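Local structure of racemase, putative (Roseobacter denitrificans, 3TCS) at residues 163-168 against 201-206; 139-144 against 331-336; 26-31 against 63-68. The protein binds magnesium and D-alanine at the mouth of an enolase-superfamily TIM barrel and may act as a hydro-lyase or racemase. One frame throughout, in Å; residues are numbered along the deposited sequence.

Interaction 1: residues 163-168 against 201-206; sequences FTAFKV and DLLIDA. With MG (magnesium ion), chain J; DAL (D-alanine), chain L.
Strands 165-168 and 201-205 are neighbouring parallel staves of the enolase-superfamily TIM barrel, and K167 and D205, toward their C-terminal ends, both reach the magnesium and D-alanine site. The strand axes approach to 4.5 Å and diverge by 22°. Five backbone hydrogen bonds, D201 N to T164 O, F166 N to D201 O, L203 N to F166 O, V168 N to L203 O and D205 N to V168 O, establish the parallel pairing. The bond from L203 N to F166 O is short, 2.7 Å, with the donor nearly on the carbonyl axis; V168 N instead comes to L203 O from above the carbonyl plane. K167 and L203 lie on the barrel-interior face with A165 and D201. The lysine chain crosses the leucine at about a right angle, K167 CG lying 3.7 Å from L203 CB. With CG anti to the backbone N (chi1 -172°) and a bend at chi3 (80°), the chain carries NZ to the ligand, where K167 NZ is 2.8 Å from the D-alanine N. K167 NZ also hydrogen-bonds Y137 OH and forms salt bridges with E231 and, less surely placed, E333. D205 OD2 binds magnesium at 2.1 Å, beside the N and O of D-alanine and a water, with E231 and E257 as further ligands; D205 OD1 accepts from N207 N. A methionine replacing K167 would probably leave E231, E333 and the hydroxyl of Y137 without the amine they share. On the opposite face V168 CG2 packs 3.8 Å from I204 CG1. This face, with F166 and L202, turns outward to helix 184-196, the connection of this beta-alpha-beta unit; helix 147-161 also covers F166 and V168, and strand 132-139 flanks strand 165-169 on its other edge.

Interaction 2: residues 139-144 against 331-336; sequences SSMKRD and YLEFSI. With DAL (D-alanine), chain L.
S139 and S335 form a single parallel bridge, their CA atoms 4.6 Å apart, where the end of strand 132-139 meets strand 332-335. Two backbone bonds define it: S139 N donates to F334 O at 2.7 Å, and I336 N donates to S139 O at 3.2 Å. S335 CA adds a CH...O contact to the same oxygen, S139 O, which therefore has two partners on the facing segment. S139 OG is placed anti to the backbone N (chi1 -168°), which directs the hydroxyl toward the carboxylate of E333, and the hydroxyl donates to E333 OE2, although the position of that oxygen is less certain. E333, extended beyond CG, reaches the pocket with its carboxylate. Along the way E333 CG rests 3.7 Å from S139 CB, and E333 OE1 accepts from C308 N. M141 follows a different course. Its chain folds at chi2 (-65°), bringing the thioether back over the contact: M141 CE touches S335 CB at 3.7 Å, and M141 SD lies 3.6 Å from the CB of D-alanine. M141 thus lines the pocket beside the methyl of D-alanine, while its backbone N bonds to E337 OE2. I336 lays CG1 3.5 Å from S139 O, and its CD1 comes 4.0 Å from S140 CA. The polar end of S140 turns to E150 instead. These segments help close the barrel around strand 132-139: strand 332-335 lies along one of its edges and strand 165-169 along another, helix 314-322 packs on L332, and the loop 140-144 leads on to helix 147-161.

Interaction 3: residues 26-31 against 63-68; sequences KAIETF and TVLHRQ
Strand 26-31 and helix 63-68 run nearly antiparallel, at 163° between their directions, with axes 9.5 Å apart at closest approach, a spacing bridged by side chains from the helix. I28 and T30, two residues apart on one face of the strand, reach toward L65 and H66 on the helix. The apolar half is made by branched carbons: I28 CG2 meets L65 CD2 at 3.7 Å, the two side chains crossing at a slant, while T30 CG2 and L65 CD1 approach tip to tip at 3.9 Å. L65 thus turns CD2 to I28 and CD1 to T30. The polar half belongs to the imidazole. H66 has CG anti to its carbonyl carbon (chi1 -69°), and although its CB does not head for the strand, the ring swings over to it and presents its edge. H66 NE2 lies 2.8 Å from T30 OG1 in a hydrogen bond whose donor could be either atom. In the ring plane too is I28 O, 3.4 Å from H66 CE1. One face of the ring carries L65 CD2, 4.3 Å above its centre. T30 OG1 sits between its backbone N and carbonyl carbon (chi1 50°), which points it at the imidazole and leaves T30 CG2 for L65. At the other ring nitrogen, H66 ND1 bonds to S386 OG on strand 382-387, beside strand 26-31 in the antiparallel sheet of the N-terminal domain. Behind the contact, R67 makes a salt bridge with D59 of the second subunit. Both imidazole nitrogens are thus engaged within a buried layer, which probably holds the ring's rotation; the chemistry implies a buried polar link between sheet and helix set among methyl contacts, distant from the metal site.

How the interactions relate
From the N terminus, interaction 3 closes first, its 31-residue loop carrying strands 37-43 and 48-52 before helix 58-73 returns to pack on the N-terminal sheet. After further helices the chain enters the barrel, where interaction 2 opens at residues 139-144 and closes only at 331-336, across 186 intervening residues. Interaction 1 is nested inside that long loop, as one beta-alpha-beta unit. Interactions 1 and 2 have centres about 8 Å apart and touch directly: K167 O lies 3.0 Å from S140 N, a probable hydrogen bond, and both reach the D-alanine. Interaction 3 lies on the opposite side of the chain's centre, about 37 Å from interaction 1 between centres.

Interaction 1: residues 163-168 against 201-206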
loop_
_atom_site.group_PDB
_atom_site.type_symbol
_atom_site.label_atom_id
_atom_site.label_comp_id
_atom_site.label_asym_id
_atom_site.label_seq_id
_atom_site.Cartn_x
_atom_site.Cartn_y
_atom_site.Cartn_z
ATOM N N PHE B 163 -10.726 24.699 25.163
ATOM C CA PHE B 163 -10.931 24.379 23.748
ATOM C C PHE B 163 -12.098 25.188 23.194
ATOM O O PHE B 163 -13.085 25.412 23.901
ATOM C CB PHE B 163 -11.264 22.895 23.563
ATOM C CG PHE B 163 -10.125 21.963 23.858
ATOM C CD1 PHE B 163 -9.005 21.927 23.036
ATOM C CD2 PHE B 163 -10.194 21.093 24.938
ATOM C CE1 PHE B 163 -7.965 21.030 23.285
ATOM C CE2 PHE B 163 -9.162 20.193 25.199
ATOM C CZ PHE B 163 -8.046 20.161 24.369
ATOM N N THR B 164 -11.990 25.622 21.938
ATOM C CA THR B 164 -13.070 26.371 21.290
ATOM C C THR B 164 -13.437 25.743 19.941
ATOM O O THR B 164 -14.087 26.372 19.097
ATOM C CB THR B 164 -12.693 27.851 21.064
ATOM O OG1 THR B 164 -11.549 27.928 20.206
ATOM C CG2 THR B 164 -12.384 28.534 22.397
ATOM N N ALA B 165 -13.013 24.497 19.750
ATOM C CA ALA B 165 -13.292 23.734 18.534
ATOM C C ALA B 165 -13.401 22.276 18.970
ATOM O O ALA B 165 -12.637 21.822 19.824
ATOM C CB ALA B 165 -12.166 23.916 17.507
ATOM N N PHE B 166 -14.356 21.550 18.392
ATOM C CA PHE B 166 -14.601 20.160 18.765
ATOM C C PHE B 166 -15.019 19.305 17.577
ATOM O O PHE B 166 -15.798 19.749 16.737
ATOM C CB PHE B 166 -15.729 20.108 19.806
ATOM C CG PHE B 166 -15.492 20.982 20.996
ATOM C CD1 PHE B 166 -14.933 20.458 22.154
ATOM C CD2 PHE B 166 -15.748 22.350 20.930
ATOM C CE1 PHE B 166 -14.621 21.288 23.234
ATOM C CE2 PHE B 166 -15.441 23.189 22.001
ATOM C CZ PHE B 166 -14.875 22.654 23.154
ATOM N N LYS B 167 -14.515 18.076 17.519
ATOM C CA LYS B 167 -14.886 17.158 16.447
ATOM C C LYS B 167 -15.476 15.865 17.015
ATOM O O LYS B 167 -14.924 15.271 17.942
ATOM C CB LYS B 167 -13.681 16.821 15.557
ATOM C CG LYS B 167 -14.082 16.019 14.305
ATOM C CD LYS B 167 -12.964 15.933 13.261
ATOM C CE LYS B 167 -11.923 14.870 13.599
ATOM N NZ LYS B 167 -10.826 14.853 12.571
ATOM N N VAL B 168 -16.604 15.440 16.457
ATOM C CA VAL B 168 -17.259 14.216 16.892
ATOM C C VAL B 168 -17.424 13.307 15.678
ATOM O O VAL B 168 -16.984 13.655 14.581
ATOM C CB VAL B 168 -18.641 14.504 17.539
ATOM C CG1 VAL B 168 -18.456 15.363 18.780
ATOM C CG2 VAL B 168 -19.564 15.190 16.540
ATOM N N ASP B 201 -16.328 26.196 17.389
ATOM C CA ASP B 201 -16.381 25.571 16.077
ATOM C C ASP B 201 -16.725 24.107 16.264
ATOM O O ASP B 201 -16.220 23.456 17.175
ATOM C CB ASP B 201 -15.035 25.680 15.360
ATOM C CG ASP B 201 -14.725 27.091 14.914
ATOM O OD1 ASP B 201 -15.604 27.725 14.293
ATOM O OD2 ASP B 201 -13.597 27.559 15.173
ATOM N N LEU B 202 -17.586 23.588 15.400
ATOM C CA LEU B 202 -17.972 22.194 15.490
ATOM C C LEU B 202 -17.609 21.488 14.199
ATOM O O LEU B 202 -17.942 21.953 13.104
ATOM C CB LEU B 202 -19.472 22.072 15.765
ATOM C CG LEU B 202 -19.919 22.695 17.088
ATOM C CD1 LEU B 202 -21.430 22.549 17.246
ATOM C CD2 LEU B 202 -19.189 22.006 18.243
ATOM N N LEU B 203 -16.910 20.368 14.345
ATOM C CA LEU B 203 -16.458 19.558 13.224
ATOM C C LEU B 203 -17.045 18.160 13.366
ATOM O O LEU B 203 -17.427 17.750 14.461
ATOM C CB LEU B 203 -14.933 19.433 13.245
ATOM C CG LEU B 203 -14.052 20.683 13.194
ATOM C CD1 LEU B 203 -14.188 21.501 14.483
ATOM C CD2 LEU B 203 -12.609 20.243 13.000
ATOM N N ILE B 204 -17.117 17.425 12.268
ATOM C CA ILE B 204 -17.621 16.063 12.347
ATOM C C ILE B 204 -16.838 15.212 11.348
ATOM O O ILE B 204 -16.330 15.725 10.351
ATOM C CB ILE B 204 -19.148 16.007 12.083
ATOM C CG1 ILE B 204 -19.731 14.747 12.726
ATOM C CG2 ILE B 204 -19.429 16.038 10.589
ATOM C CD1 ILE B 204 -21.242 14.789 12.918
ATOM N N ASP B 205 -16.719 13.918 11.633
ATOM C CA ASP B 205 -15.961 13.004 10.779
ATOM C C ASP B 205 -16.811 11.759 10.551
ATOM O O ASP B 205 -17.234 11.118 11.511
ATOM C CB ASP B 205 -14.658 12.614 11.491
ATOM C CG ASP B 205 -13.629 12.003 10.556
ATOM O OD1 ASP B 205 -14.022 11.335 9.576
ATOM O OD2 ASP B 205 -12.420 12.185 10.824
ATOM N N ALA B 206 -17.060 11.411 9.292
ATOM C CA ALA B 206 -17.888 10.243 8.981
ATOM C C ALA B 206 -17.087 8.986 8.649
ATOM O O ALA B 206 -17.657 7.923 8.398
ATOM C CB ALA B 206 -18.834 10.573 7.830
HETATM MG MG MG J . -10.577 11.723 10.002
HETATM N N DAL L . -9.429 12.499 11.921
HETATM C CA DAL L . -9.953 11.421 12.777
HETATM C CB DAL L . -9.086 11.252 14.017
HETATM C C DAL L . -9.970 10.138 12.017
HETATM O O DAL L . -10.608 10.044 11.018
HETATM O O HOH W 1 -11.647 10.604 8.583
#

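Interaction 2: residues 139-144 against 331-336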
loop_
_atom_site.group_PDB
_atom_site.type_symbol
_atom_site.label_atom_id
_atom_site.label_comp_id
_atom_site.label_asym_id
_atom_site.label_seq_id
_atom_site.Cartn_x
_atom_site.Cartn_y
_atom_site.Cartn_z
ATOM N N SER B 139 -10.636 16.420 19.798
ATOM C CA SER B 139 -11.109 15.386 18.901
ATOM C C SER B 139 -11.556 14.099 19.594
ATOM O O SER B 139 -10.764 13.432 20.257
ATOM C CB SER B 139 -10.009 15.086 17.875
ATOM O OG SER B 139 -10.487 14.298 16.802
ATOM N N SER B 140 -12.837 13.769 19.438
ATOM C CA SER B 140 -13.396 12.545 20.005
ATOM C C SER B 140 -13.240 11.436 18.968
ATOM O O SER B 140 -13.517 11.648 17.788
ATOM C CB SER B 140 -14.882 12.713 20.325
ATOM O OG SER B 140 -15.470 11.444 20.555
ATOM N N MET B 141 -12.807 10.261 19.410
ATOM C CA MET B 141 -12.599 9.127 18.510
ATOM C C MET B 141 -13.733 8.105 18.570
ATOM O O MET B 141 -13.845 7.236 17.705
ATOM C CB MET B 141 -11.299 8.406 18.878
ATOM C CG MET B 141 -10.069 9.281 18.923
ATOM S SD MET B 141 -9.659 9.951 17.314
ATOM C CE MET B 141 -8.832 11.469 17.786
ATOM N N LYS B 142 -14.574 8.221 19.589
ATOM C CA LYS B 142 -15.659 7.275 19.808
ATOM C C LYS B 142 -16.969 7.438 19.053
ATOM O O LYS B 142 -17.393 8.544 18.729
ATOM C CB LYS B 142 -15.980 7.219 21.303
ATOM C CG LYS B 142 -14.842 6.705 22.168
ATOM C CD LYS B 142 -15.221 6.751 23.641
ATOM C CE LYS B 142 -14.168 6.080 24.509
ATOM N NZ LYS B 142 -14.550 6.079 25.948
ATOM N N ARG B 143 -17.595 6.296 18.786
ATOM C CA ARG B 143 -18.898 6.217 18.145
ATOM C C ARG B 143 -19.805 5.470 19.118
ATOM O O ARG B 143 -21.028 5.602 19.082
ATOM C CB ARG B 143 -18.817 5.463 16.820
ATOM C CG ARG B 143 -18.369 6.339 15.677
ATOM C CD ARG B 143 -18.579 5.667 14.341
ATOM N NE ARG B 143 -18.330 6.606 13.257
ATOM C CZ ARG B 143 -17.124 7.011 12.876
ATOM N NH1 ARG B 143 -16.038 6.551 13.483
ATOM N NH2 ARG B 143 -17.008 7.903 11.906
ATOM N N ASP B 144 -19.186 4.684 19.994
ATOM C CA ASP B 144 -19.926 3.928 20.998
ATOM C C ASP B 144 -20.065 4.777 22.254
ATOM O O ASP B 144 -19.743 4.346 23.360
ATOM C CB ASP B 144 -19.210 2.617 21.334
ATOM C CG ASP B 144 -17.735 2.811 21.602
ATOM O OD1 ASP B 144 -17.382 3.641 22.466
ATOM O OD2 ASP B 144 -16.922 2.127 20.944
ATOM N N TYR B 331 -6.646 24.708 12.949
ATOM C CA TYR B 331 -6.278 24.110 14.225
ATOM C C TYR B 331 -5.636 22.737 14.140
ATOM O O TYR B 331 -5.701 22.058 13.116
ATOM C CB TYR B 331 -7.532 24.025 15.113
ATOM C CG TYR B 331 -8.838 23.927 14.323
ATOM C CD1 TYR B 331 -9.951 24.695 14.680
ATOM C CD2 TYR B 331 -8.939 23.115 13.192
ATOM C CE1 TYR B 331 -11.122 24.664 13.925
ATOM C CE2 TYR B 331 -10.114 23.076 12.425
ATOM C CZ TYR B 331 -11.197 23.857 12.798
ATOM O OH TYR B 331 -12.342 23.861 12.029
ATOM N N LEU B 332 -5.027 22.349 15.256
ATOM C CA LEU B 332 -4.354 21.065 15.423
ATOM C C LEU B 332 -5.352 20.034 15.949
ATOM O O LEU B 332 -6.047 20.298 16.928
ATOM C CB LEU B 332 -3.235 21.209 16.462
ATOM C CG LEU B 332 -2.546 19.931 16.943
ATOM C CD1 LEU B 332 -1.395 19.607 16.005
ATOM C CD2 LEU B 332 -2.030 20.120 18.373
ATOM N N GLU B 333 -5.431 18.866 15.317
ATOM C CA GLU B 333 -6.331 17.838 15.826
ATOM C C GLU B 333 -5.745 17.390 17.163
ATOM O O GLU B 333 -4.551 17.091 17.260
ATOM C CB GLU B 333 -6.415 16.647 14.871
ATOM C CG GLU B 333 -7.172 15.474 15.486
ATOM C CD GLU B 333 -7.601 14.431 14.482
ATOM O OE1 GLU B 333 -6.900 14.202 13.471
ATOM O OE2 GLU B 333 -8.657 13.822 14.721
ATOM N N PHE B 334 -6.567 17.359 18.203
ATOM C CA PHE B 334 -6.060 16.966 19.510
ATOM C C PHE B 334 -6.967 15.935 20.167
ATOM O O PHE B 334 -8.049 16.262 20.636
ATOM C CB PHE B 334 -5.944 18.197 20.406
ATOM C CG PHE B 334 -5.123 17.969 21.644
ATOM C CD1 PHE B 334 -3.733 18.001 21.587
ATOM C CD2 PHE B 334 -5.742 17.701 22.860
ATOM C CE1 PHE B 334 -2.967 17.769 22.730
ATOM C CE2 PHE B 334 -4.985 17.466 24.011
ATOM C CZ PHE B 334 -3.595 17.502 23.942
ATOM N N SER B 335 -6.519 14.685 20.196
ATOM C CA SER B 335 -7.307 13.621 20.802
ATOM C C SER B 335 -7.541 13.885 22.282
ATOM O O SER B 335 -6.610 14.233 23.009
ATOM C CB SER B 335 -6.598 12.278 20.656
ATOM O OG SER B 335 -7.291 11.285 21.390
ATOM N N ILE B 336 -8.783 13.729 22.731
ATOM C CA ILE B 336 -9.080 13.930 24.143
ATOM C C ILE B 336 -9.486 12.619 24.822
ATOM O O ILE B 336 -10.035 12.623 25.919
ATOM C CB ILE B 336 -10.176 15.029 24.359
ATOM C CG1 ILE B 336 -11.353 14.844 23.400
ATOM C CG2 ILE B 336 -9.560 16.415 24.130
ATOM C CD1 ILE B 336 -12.223 13.640 23.689
HETATM N N DAL L . -9.429 12.499 11.921
HETATM C CA DAL L . -9.953 11.421 12.777
HETATM C CB DAL L . -9.086 11.252 14.017
HETATM C C DAL L . -9.970 10.138 12.017
HETATM O O DAL L . -10.608 10.044 11.018
#

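Interaction 3: residues 26-31 against 63-68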
loop_
_atom_site.group_PDB
_atom_site.type_symbol
_atom_site.label_atom_id
_atom_site.label_comp_id
_atom_site.label_asym_id
_atom_site.label_seq_id
_atom_site.Cartn_x
_atom_site.Cartn_y
_atom_site.Cartn_z
ATOM N N LYS B 26 25.091 6.119 9.965
ATOM C CA LYS B 26 25.914 5.002 10.390
ATOM C C LYS B 26 25.022 3.893 10.932
ATOM O O LYS B 26 25.287 2.710 10.723
ATOM C CB LYS B 26 26.876 5.489 11.476
ATOM C CG LYS B 26 27.739 4.437 12.128
ATOM C CD LYS B 26 28.568 5.080 13.232
ATOM C CE LYS B 26 29.489 4.087 13.921
ATOM N NZ LYS B 26 30.284 4.766 14.992
ATOM N N ALA B 27 23.947 4.281 11.614
ATOM C CA ALA B 27 23.043 3.304 12.199
ATOM C C ALA B 27 21.601 3.777 12.332
ATOM O O ALA B 27 21.324 4.975 12.426
ATOM C CB ALA B 27 23.558 2.896 13.567
ATOM N N ILE B 28 20.696 2.805 12.342
ATOM C CA ILE B 28 19.268 3.044 12.512
ATOM C C ILE B 28 18.789 1.976 13.482
ATOM O O ILE B 28 18.934 0.778 13.218
ATOM C CB ILE B 28 18.488 2.905 11.193
ATOM C CG1 ILE B 28 18.994 3.929 10.179
ATOM C CG2 ILE B 28 16.996 3.131 11.452
ATOM C CD1 ILE B 28 18.423 3.751 8.794
ATOM N N GLU B 29 18.246 2.415 14.612
ATOM C CA GLU B 29 17.748 1.511 15.646
ATOM C C GLU B 29 16.274 1.766 15.914
ATOM O O GLU B 29 15.813 2.896 15.802
ATOM C CB GLU B 29 18.502 1.746 16.951
ATOM C CG GLU B 29 19.994 1.509 16.875
ATOM C CD GLU B 29 20.729 2.185 18.009
ATOM O OE1 GLU B 29 20.912 3.419 17.946
ATOM O OE2 GLU B 29 21.112 1.486 18.971
ATOM N N THR B 30 15.545 0.718 16.277
ATOM C CA THR B 30 14.131 0.861 16.604
ATOM C C THR B 30 13.876 0.242 17.977
ATOM O O THR B 30 14.521 -0.733 18.362
ATOM C CB THR B 30 13.213 0.177 15.561
ATOM O OG1 THR B 30 13.654 -1.163 15.336
ATOM C CG2 THR B 30 13.229 0.941 14.244
ATOM N N PHE B 31 12.942 0.840 18.706
ATOM C CA PHE B 31 12.546 0.407 20.044
ATOM C C PHE B 31 11.030 0.398 19.923
ATOM O O PHE B 31 10.409 1.454 19.820
ATOM C CB PHE B 31 13.009 1.448 21.062
ATOM C CG PHE B 31 14.474 1.769 20.965
ATOM C CD1 PHE B 31 15.394 1.154 21.812
ATOM C CD2 PHE B 31 14.939 2.668 20.008
ATOM C CE1 PHE B 31 16.753 1.431 21.707
ATOM C CE2 PHE B 31 16.293 2.951 19.893
ATOM C CZ PHE B 31 17.208 2.331 20.745
ATOM N N THR B 63 9.850 -4.046 11.508
ATOM C CA THR B 63 10.463 -5.152 10.781
ATOM C C THR B 63 10.657 -4.701 9.333
ATOM O O THR B 63 11.705 -4.933 8.723
ATOM C CB THR B 63 9.565 -6.408 10.824
ATOM O OG1 THR B 63 9.521 -6.908 12.168
ATOM C CG2 THR B 63 10.114 -7.499 9.893
ATOM N N VAL B 64 9.639 -4.042 8.789
ATOM C CA VAL B 64 9.702 -3.543 7.418
ATOM C C VAL B 64 10.796 -2.486 7.289
ATOM O O VAL B 64 11.512 -2.427 6.284
ATOM C CB VAL B 64 8.337 -2.934 6.986
ATOM C CG1 VAL B 64 8.480 -2.169 5.673
ATOM C CG2 VAL B 64 7.313 -4.048 6.825
ATOM N N LEU B 65 10.940 -1.655 8.315
ATOM C CA LEU B 65 11.952 -0.605 8.285
ATOM C C LEU B 65 13.357 -1.174 8.093
ATOM O O LEU B 65 14.119 -0.701 7.249
ATOM C CB LEU B 65 11.896 0.222 9.575
ATOM C CG LEU B 65 12.753 1.495 9.650
ATOM C CD1 LEU B 65 12.202 2.413 10.737
ATOM C CD2 LEU B 65 14.214 1.147 9.929
ATOM N N HIS B 66 13.706 -2.193 8.867
ATOM C CA HIS B 66 15.039 -2.784 8.760
ATOM C C HIS B 66 15.217 -3.619 7.500
ATOM O O HIS B 66 16.309 -3.689 6.932
ATOM C CB HIS B 66 15.323 -3.641 9.989
ATOM C CG HIS B 66 15.499 -2.844 11.244
ATOM N ND1 HIS B 66 16.647 -2.136 11.521
ATOM C CD2 HIS B 66 14.656 -2.614 12.279
ATOM C CE1 HIS B 66 16.506 -1.501 12.672
ATOM N NE2 HIS B 66 15.306 -1.776 13.153
ATOM N N ARG B 67 14.137 -4.244 7.059
ATOM C CA ARG B 67 14.183 -5.090 5.877
ATOM C C ARG B 67 14.169 -4.301 4.574
ATOM O O ARG B 67 14.885 -4.640 3.625
ATOM C CB ARG B 67 12.990 -6.047 5.884
ATOM C CG ARG B 67 12.992 -7.098 4.772
ATOM C CD ARG B 67 13.985 -8.212 5.082
ATOM N NE ARG B 67 13.596 -8.949 6.280
ATOM C CZ ARG B 67 12.661 -9.895 6.308
ATOM N NH1 ARG B 67 12.019 -10.234 5.198
ATOM N NH2 ARG B 67 12.357 -10.494 7.451
ATOM N N GLN B 68 13.376 -3.236 4.531
ATOM C CA GLN B 68 13.220 -2.485 3.293
ATOM C C GLN B 68 13.578 -1.009 3.246
ATOM O O GLN B 68 13.541 -0.408 2.174
ATOM C CB GLN B 68 11.781 -2.667 2.811
ATOM C CG GLN B 68 11.431 -4.124 2.528
ATOM C CD GLN B 68 9.942 -4.336 2.329
ATOM O OE1 GLN B 68 9.199 -4.523 3.290
ATOM N NE2 GLN B 68 9.500 -4.295 1.082
#